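Local structure of periplasmic His/Glu/Gln/Arg/opine family-binding protein (Silicibacter pomeroyi, 3I6V) at residues A[81-95]-A[173-186]. The protein binds lysine between its two lobes and probably serves as the periplasmic solute-binding component of an ABC transporter for amino acids and opines. Residues are numbered along the deposited sequence; the frame is centred on the assembly and turned at random.
Sequences VIDFTQNYIPPTASS and DVPLGGGVGMGLRE. With NA (sodium ion), chain C.
The two-stranded hinge of this periplasmic binding protein is built where 81-95 and 173-186 run antiparallel from one lobe to the other, with a sodium site at one end. There I82 O, D83 OD1 and E186 OE2 each reach the sodium ion at 2.4 Å, D79 completing the site; the D83 and E186 side chains lie nearly perpendicular, with 55° between their carboxylate planes. Next to it D83 and L184 form a hydrogen-bonded pair, D83 N meeting L184 O almost straight at 3.0 Å. T85 grips M182 twice: its N donates to M182 O, and M182 N donates to T85 OG1 at 3.0 Å. A chi1 of 63° tucks OG1 back over its own main chain, where it accepts that N-H and donates to Q86 O. A valine here would probably leave M182 N without its acceptor and Q86 O without the hydroxyl's hydrogen bond. Farther along, Y88 N bonds V180 O at 2.7 Å; that oxygen lies over one face of the Y88 ring, whose OH, bonded to E31, touches V180 CG1. N87 ND2 donates in its amide plane to G178 O at 3.2 Å, while its OD1 bonds Y223 OH. In the other lobe S94 and V174 exchange two backbone bonds, and S95 OG donates to D173 OD1 from above the carboxylate plane, an oxygen also salt-bridged to R153. Such paired interlobe crossovers typify type II periplasmic binding proteins.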
loop_
_atom_site.group_PDB
_atom_site.type_symbol
_atom_site.label_atom_id
_atom_site.label_comp_id
_atom_site.label_asym_id
_atom_site.label_seq_id
_atom_site.Cartn_x
_atom_site.Cartn_y
_atom_site.Cartn_z
ATOM N N VAL A 81 9.688 -6.859 -13.600
ATOM C CA VAL A 81 9.982 -8.166 -12.928
ATOM C C VAL A 81 8.775 -9.018 -12.487
ATOM O O VAL A 81 8.897 -10.233 -12.303
ATOM C CB VAL A 81 10.868 -7.978 -11.726
ATOM C CG1 VAL A 81 12.309 -7.542 -12.154
ATOM C CG2 VAL A 81 10.211 -6.950 -10.767
ATOM N N ILE A 82 7.619 -8.392 -12.296
ATOM C CA ILE A 82 6.414 -9.125 -11.907
ATOM C C ILE A 82 5.255 -8.673 -12.793
ATOM O O ILE A 82 5.429 -7.710 -13.541
ATOM C CB ILE A 82 6.037 -8.869 -10.392
ATOM C CG1 ILE A 82 5.763 -7.394 -10.144
ATOM C CG2 ILE A 82 7.155 -9.402 -9.452
ATOM C CD1 ILE A 82 5.052 -7.102 -8.774
ATOM N N ASP A 83 4.093 -9.321 -12.670
ATOM C CA ASP A 83 2.875 -8.921 -13.387
ATOM C C ASP A 83 1.768 -8.531 -12.408
ATOM O O ASP A 83 1.647 -9.115 -11.332
ATOM C CB ASP A 83 2.364 -10.069 -14.262
ATOM C CG ASP A 83 3.044 -10.134 -15.646
ATOM O OD1 ASP A 83 3.854 -9.248 -16.046
ATOM O OD2 ASP A 83 2.784 -11.140 -16.342
ATOM N N PHE A 84 0.963 -7.546 -12.777
ATOM C CA PHE A 84 -0.113 -7.060 -11.885
ATOM C C PHE A 84 -1.502 -7.461 -12.401
ATOM O O PHE A 84 -1.704 -7.557 -13.618
ATOM C CB PHE A 84 -0.068 -5.537 -11.790
ATOM C CG PHE A 84 1.083 -5.001 -10.978
ATOM C CD1 PHE A 84 2.240 -4.561 -11.612
ATOM C CD2 PHE A 84 0.982 -4.893 -9.579
ATOM C CE1 PHE A 84 3.317 -4.042 -10.881
ATOM C CE2 PHE A 84 2.042 -4.360 -8.820
ATOM C CZ PHE A 84 3.210 -3.935 -9.465
ATOM N N THR A 85 -2.446 -7.689 -11.486
ATOM C CA THR A 85 -3.879 -7.666 -11.820
ATOM C C THR A 85 -4.254 -6.238 -12.162
ATOM O O THR A 85 -3.440 -5.331 -12.003
ATOM C CB THR A 85 -4.767 -8.117 -10.597
ATOM O OG1 THR A 85 -4.615 -7.188 -9.503
ATOM C CG2 THR A 85 -4.410 -9.505 -10.139
ATOM N N GLN A 86 -5.499 -6.019 -12.583
ATOM C CA GLN A 86 -6.076 -4.694 -12.605
ATOM C C GLN A 86 -6.042 -4.100 -11.184
ATOM O O GLN A 86 -5.899 -4.842 -10.203
ATOM C CB GLN A 86 -7.547 -4.792 -13.057
ATOM C CG GLN A 86 -8.411 -5.590 -12.048
ATOM C CD GLN A 86 -9.798 -5.839 -12.600
ATOM O OE1 GLN A 86 -10.594 -4.911 -12.780
ATOM N NE2 GLN A 86 -10.074 -7.080 -12.900
ATOM N N ASN A 87 -6.205 -2.784 -11.064
ATOM C CA ASN A 87 -6.231 -2.203 -9.731
ATOM C C ASN A 87 -7.487 -2.665 -8.910
ATOM O O ASN A 87 -8.513 -3.074 -9.483
ATOM C CB ASN A 87 -5.995 -0.678 -9.720
ATOM C CG ASN A 87 -7.059 0.150 -10.500
ATOM O OD1 ASN A 87 -8.264 -0.158 -10.542
ATOM N ND2 ASN A 87 -6.595 1.250 -11.068
ATOM N N TYR A 88 -7.350 -2.681 -7.584
ATOM C CA TYR A 88 -8.493 -2.980 -6.740
ATOM C C TYR A 88 -8.816 -1.821 -5.795
ATOM O O TYR A 88 -9.836 -1.845 -5.098
ATOM C CB TYR A 88 -8.350 -4.315 -6.042
ATOM C CG TYR A 88 -7.112 -4.441 -5.190
ATOM C CD1 TYR A 88 -6.005 -5.183 -5.632
ATOM C CD2 TYR A 88 -7.044 -3.818 -3.938
ATOM C CE1 TYR A 88 -4.839 -5.304 -4.835
ATOM C CE2 TYR A 88 -5.896 -3.925 -3.137
ATOM C CZ TYR A 88 -4.820 -4.675 -3.576
ATOM O OH TYR A 88 -3.692 -4.753 -2.794
ATOM N N ILE A 89 -7.958 -0.808 -5.798
ATOM C CA ILE A 89 -8.313 0.514 -5.313
ATOM C C ILE A 89 -7.911 1.489 -6.429
ATOM O O ILE A 89 -6.853 1.311 -7.037
ATOM C CB ILE A 89 -7.574 0.882 -4.000
ATOM C CG1 ILE A 89 -7.670 -0.260 -2.965
ATOM C CG2 ILE A 89 -8.101 2.256 -3.403
ATOM C CD1 ILE A 89 -6.864 0.023 -1.675
ATOM N N PRO A 90 -8.771 2.500 -6.723
ATOM C CA PRO A 90 -8.418 3.521 -7.698
ATOM C C PRO A 90 -7.169 4.289 -7.264
ATOM O O PRO A 90 -6.849 4.305 -6.053
ATOM C CB PRO A 90 -9.671 4.454 -7.743
ATOM C CG PRO A 90 -10.821 3.510 -7.317
ATOM C CD PRO A 90 -10.161 2.650 -6.232
ATOM N N PRO A 91 -6.463 4.913 -8.234
ATOM C CA PRO A 91 -5.269 5.678 -7.881
ATOM C C PRO A 91 -5.637 6.689 -6.804
ATOM O O PRO A 91 -6.667 7.366 -6.927
ATOM C CB PRO A 91 -4.896 6.392 -9.194
ATOM C CG PRO A 91 -5.546 5.569 -10.296
ATOM C CD PRO A 91 -6.788 4.991 -9.680
ATOM N N THR A 92 -4.870 6.745 -5.719
ATOM C CA THR A 92 -5.096 7.821 -4.715
ATOM C C THR A 92 -3.817 8.642 -4.467
ATOM O O THR A 92 -2.718 8.210 -4.804
ATOM C CB THR A 92 -5.729 7.300 -3.397
ATOM O OG1 THR A 92 -4.933 6.235 -2.873
ATOM C CG2 THR A 92 -7.186 6.778 -3.631
ATOM N N ALA A 93 -3.963 9.820 -3.875
ATOM C CA ALA A 93 -2.866 10.756 -3.813
ATOM C C ALA A 93 -1.759 10.336 -2.852
ATOM O O ALA A 93 -1.949 9.458 -1.989
ATOM C CB ALA A 93 -3.389 12.154 -3.460
ATOM N N SER A 94 -0.610 10.970 -3.019
ATOM C CA SER A 94 0.443 10.984 -2.015
ATOM C C SER A 94 0.492 12.393 -1.421
ATOM O O SER A 94 0.113 13.376 -2.101
ATOM C CB SER A 94 1.768 10.628 -2.652
ATOM O OG SER A 94 1.763 9.278 -3.083
ATOM N N SER A 95 0.946 12.505 -0.173
ATOM C CA SER A 95 0.894 13.775 0.567
ATOM C C SER A 95 2.071 13.907 1.497
ATOM O O SER A 95 2.713 12.909 1.852
ATOM C CB SER A 95 -0.370 13.869 1.426
ATOM O OG SER A 95 -1.530 13.619 0.676
ATOM N N ASP A 173 -1.322 17.656 -2.377
ATOM C CA ASP A 173 -1.357 16.273 -2.826
ATOM C C ASP A 173 -0.610 16.078 -4.172
ATOM O O ASP A 173 -0.556 16.989 -4.992
ATOM C CB ASP A 173 -2.811 15.835 -2.993
ATOM C CG ASP A 173 -3.573 15.729 -1.655
ATOM O OD1 ASP A 173 -2.947 15.768 -0.556
ATOM O OD2 ASP A 173 -4.819 15.593 -1.725
ATOM N N VAL A 174 -0.053 14.882 -4.383
ATOM C CA VAL A 174 0.650 14.527 -5.625
ATOM C C VAL A 174 0.083 13.189 -6.120
ATOM O O VAL A 174 0.085 12.190 -5.380
ATOM C CB VAL A 174 2.181 14.398 -5.408
ATOM C CG1 VAL A 174 2.923 14.100 -6.731
ATOM C CG2 VAL A 174 2.764 15.643 -4.725
ATOM N N PRO A 175 -0.397 13.139 -7.380
ATOM C CA PRO A 175 -0.883 11.833 -7.871
ATOM C C PRO A 175 0.300 10.949 -8.277
ATOM O O PRO A 175 1.168 11.398 -9.021
ATOM C CB PRO A 175 -1.755 12.204 -9.091
ATOM C CG PRO A 175 -1.880 13.735 -9.060
ATOM C CD PRO A 175 -0.602 14.206 -8.372
ATOM N N LEU A 176 0.374 9.714 -7.775
ATOM C CA LEU A 176 1.482 8.831 -8.148
ATOM C C LEU A 176 0.978 7.436 -8.327
ATOM O O LEU A 176 0.231 6.944 -7.463
ATOM C CB LEU A 176 2.588 8.828 -7.059
ATOM C CG LEU A 176 3.554 9.983 -6.929
ATOM C CD1 LEU A 176 4.518 9.765 -5.718
ATOM C CD2 LEU A 176 4.376 10.178 -8.250
ATOM N N GLY A 177 1.357 6.791 -9.449
ATOM C CA GLY A 177 1.174 5.343 -9.590
ATOM C C GLY A 177 -0.183 4.955 -10.150
ATOM O O GLY A 177 -1.083 5.793 -10.247
ATOM N N GLY A 178 -0.338 3.677 -10.501
ATOM C CA GLY A 178 -1.502 3.221 -11.245
ATOM C C GLY A 178 -2.663 2.635 -10.447
ATOM O O GLY A 178 -3.458 1.877 -10.988
ATOM N N GLY A 179 -2.791 2.986 -9.178
ATOM C CA GLY A 179 -3.771 2.289 -8.361
ATOM C C GLY A 179 -3.082 1.054 -7.785
ATOM O O GLY A 179 -2.106 0.568 -8.343
ATOM N N VAL A 180 -3.581 0.559 -6.654
ATOM C CA VAL A 180 -3.032 -0.630 -6.020
ATOM C C VAL A 180 -3.554 -1.900 -6.748
ATOM O O VAL A 180 -4.743 -2.010 -7.078
ATOM C CB VAL A 180 -3.394 -0.623 -4.506
ATOM C CG1 VAL A 180 -2.864 -1.836 -3.842
ATOM C CG2 VAL A 180 -2.756 0.614 -3.830
ATOM N N GLY A 181 -2.667 -2.852 -7.001
ATOM C CA GLY A 181 -3.054 -4.102 -7.662
ATOM C C GLY A 181 -2.285 -5.228 -7.038
ATOM O O GLY A 181 -1.326 -4.985 -6.288
ATOM N N MET A 182 -2.702 -6.460 -7.312
ATOM C CA MET A 182 -1.977 -7.630 -6.780
ATOM C C MET A 182 -0.849 -7.946 -7.711
ATOM O O MET A 182 -1.022 -7.903 -8.960
ATOM C CB MET A 182 -2.878 -8.896 -6.703
ATOM C CG MET A 182 -4.086 -8.811 -5.745
ATOM S SD MET A 182 -5.236 -10.263 -5.748
ATOM C CE MET A 182 -3.959 -11.516 -5.694
ATOM N N GLY A 183 0.277 -8.322 -7.129
ATOM C CA GLY A 183 1.442 -8.720 -7.896
ATOM C C GLY A 183 1.559 -10.237 -7.899
ATOM O O GLY A 183 1.263 -10.893 -6.904
ATOM N N LEU A 184 1.955 -10.805 -9.034
ATOM C CA LEU A 184 2.213 -12.241 -9.153
ATOM C C LEU A 184 3.424 -12.476 -10.030
ATOM O O LEU A 184 3.823 -11.579 -10.780
ATOM C CB LEU A 184 1.035 -12.965 -9.818
ATOM C CG LEU A 184 -0.270 -12.954 -9.011
ATOM C CD1 LEU A 184 -1.139 -11.797 -9.502
ATOM C CD2 LEU A 184 -0.972 -14.288 -9.223
ATOM N N ARG A 185 3.957 -13.699 -10.002
ATOM C CA ARG A 185 5.096 -14.012 -10.865
ATOM C C ARG A 185 4.633 -13.921 -12.317
ATOM O O ARG A 185 3.458 -14.193 -12.621
ATOM C CB ARG A 185 5.664 -15.422 -10.610
ATOM C CG ARG A 185 6.483 -15.582 -9.275
ATOM C CD ARG A 185 6.935 -17.078 -9.105
ATOM N NE ARG A 185 5.775 -17.950 -8.812
ATOM C CZ ARG A 185 5.201 -18.043 -7.607
ATOM N NH1 ARG A 185 5.679 -17.332 -6.575
ATOM N NH2 ARG A 185 4.144 -18.833 -7.430
ATOM N N GLU A 186 5.556 -13.561 -13.206
ATOM C CA GLU A 186 5.217 -13.453 -14.642
ATOM C C GLU A 186 4.881 -14.793 -15.296
ATOM O O GLU A 186 4.286 -14.816 -16.369
ATOM C CB GLU A 186 6.349 -12.750 -15.407
ATOM C CG GLU A 186 6.531 -11.307 -14.869
ATOM C CD GLU A 186 7.728 -10.568 -15.464
ATOM O OE1 GLU A 186 8.789 -11.177 -15.755
ATOM O OE2 GLU A 186 7.601 -9.347 -15.609
HETATM NA NA NA C . 5.790 -7.823 -15.956
HETATM O O HOH W 1 7.962 -12.792 -11.890
HETATM O O HOH W 2 1.242 -13.485 -14.397
HETATM O O HOH W 3 1.512 -13.905 -16.980
HETATM O O HOH W 4 -1.032 -4.748 -3.585
HETATM O O HOH W 5 -4.870 2.926 -4.910
HETATM O O HOH W 6 -2.522 9.030 -7.426
#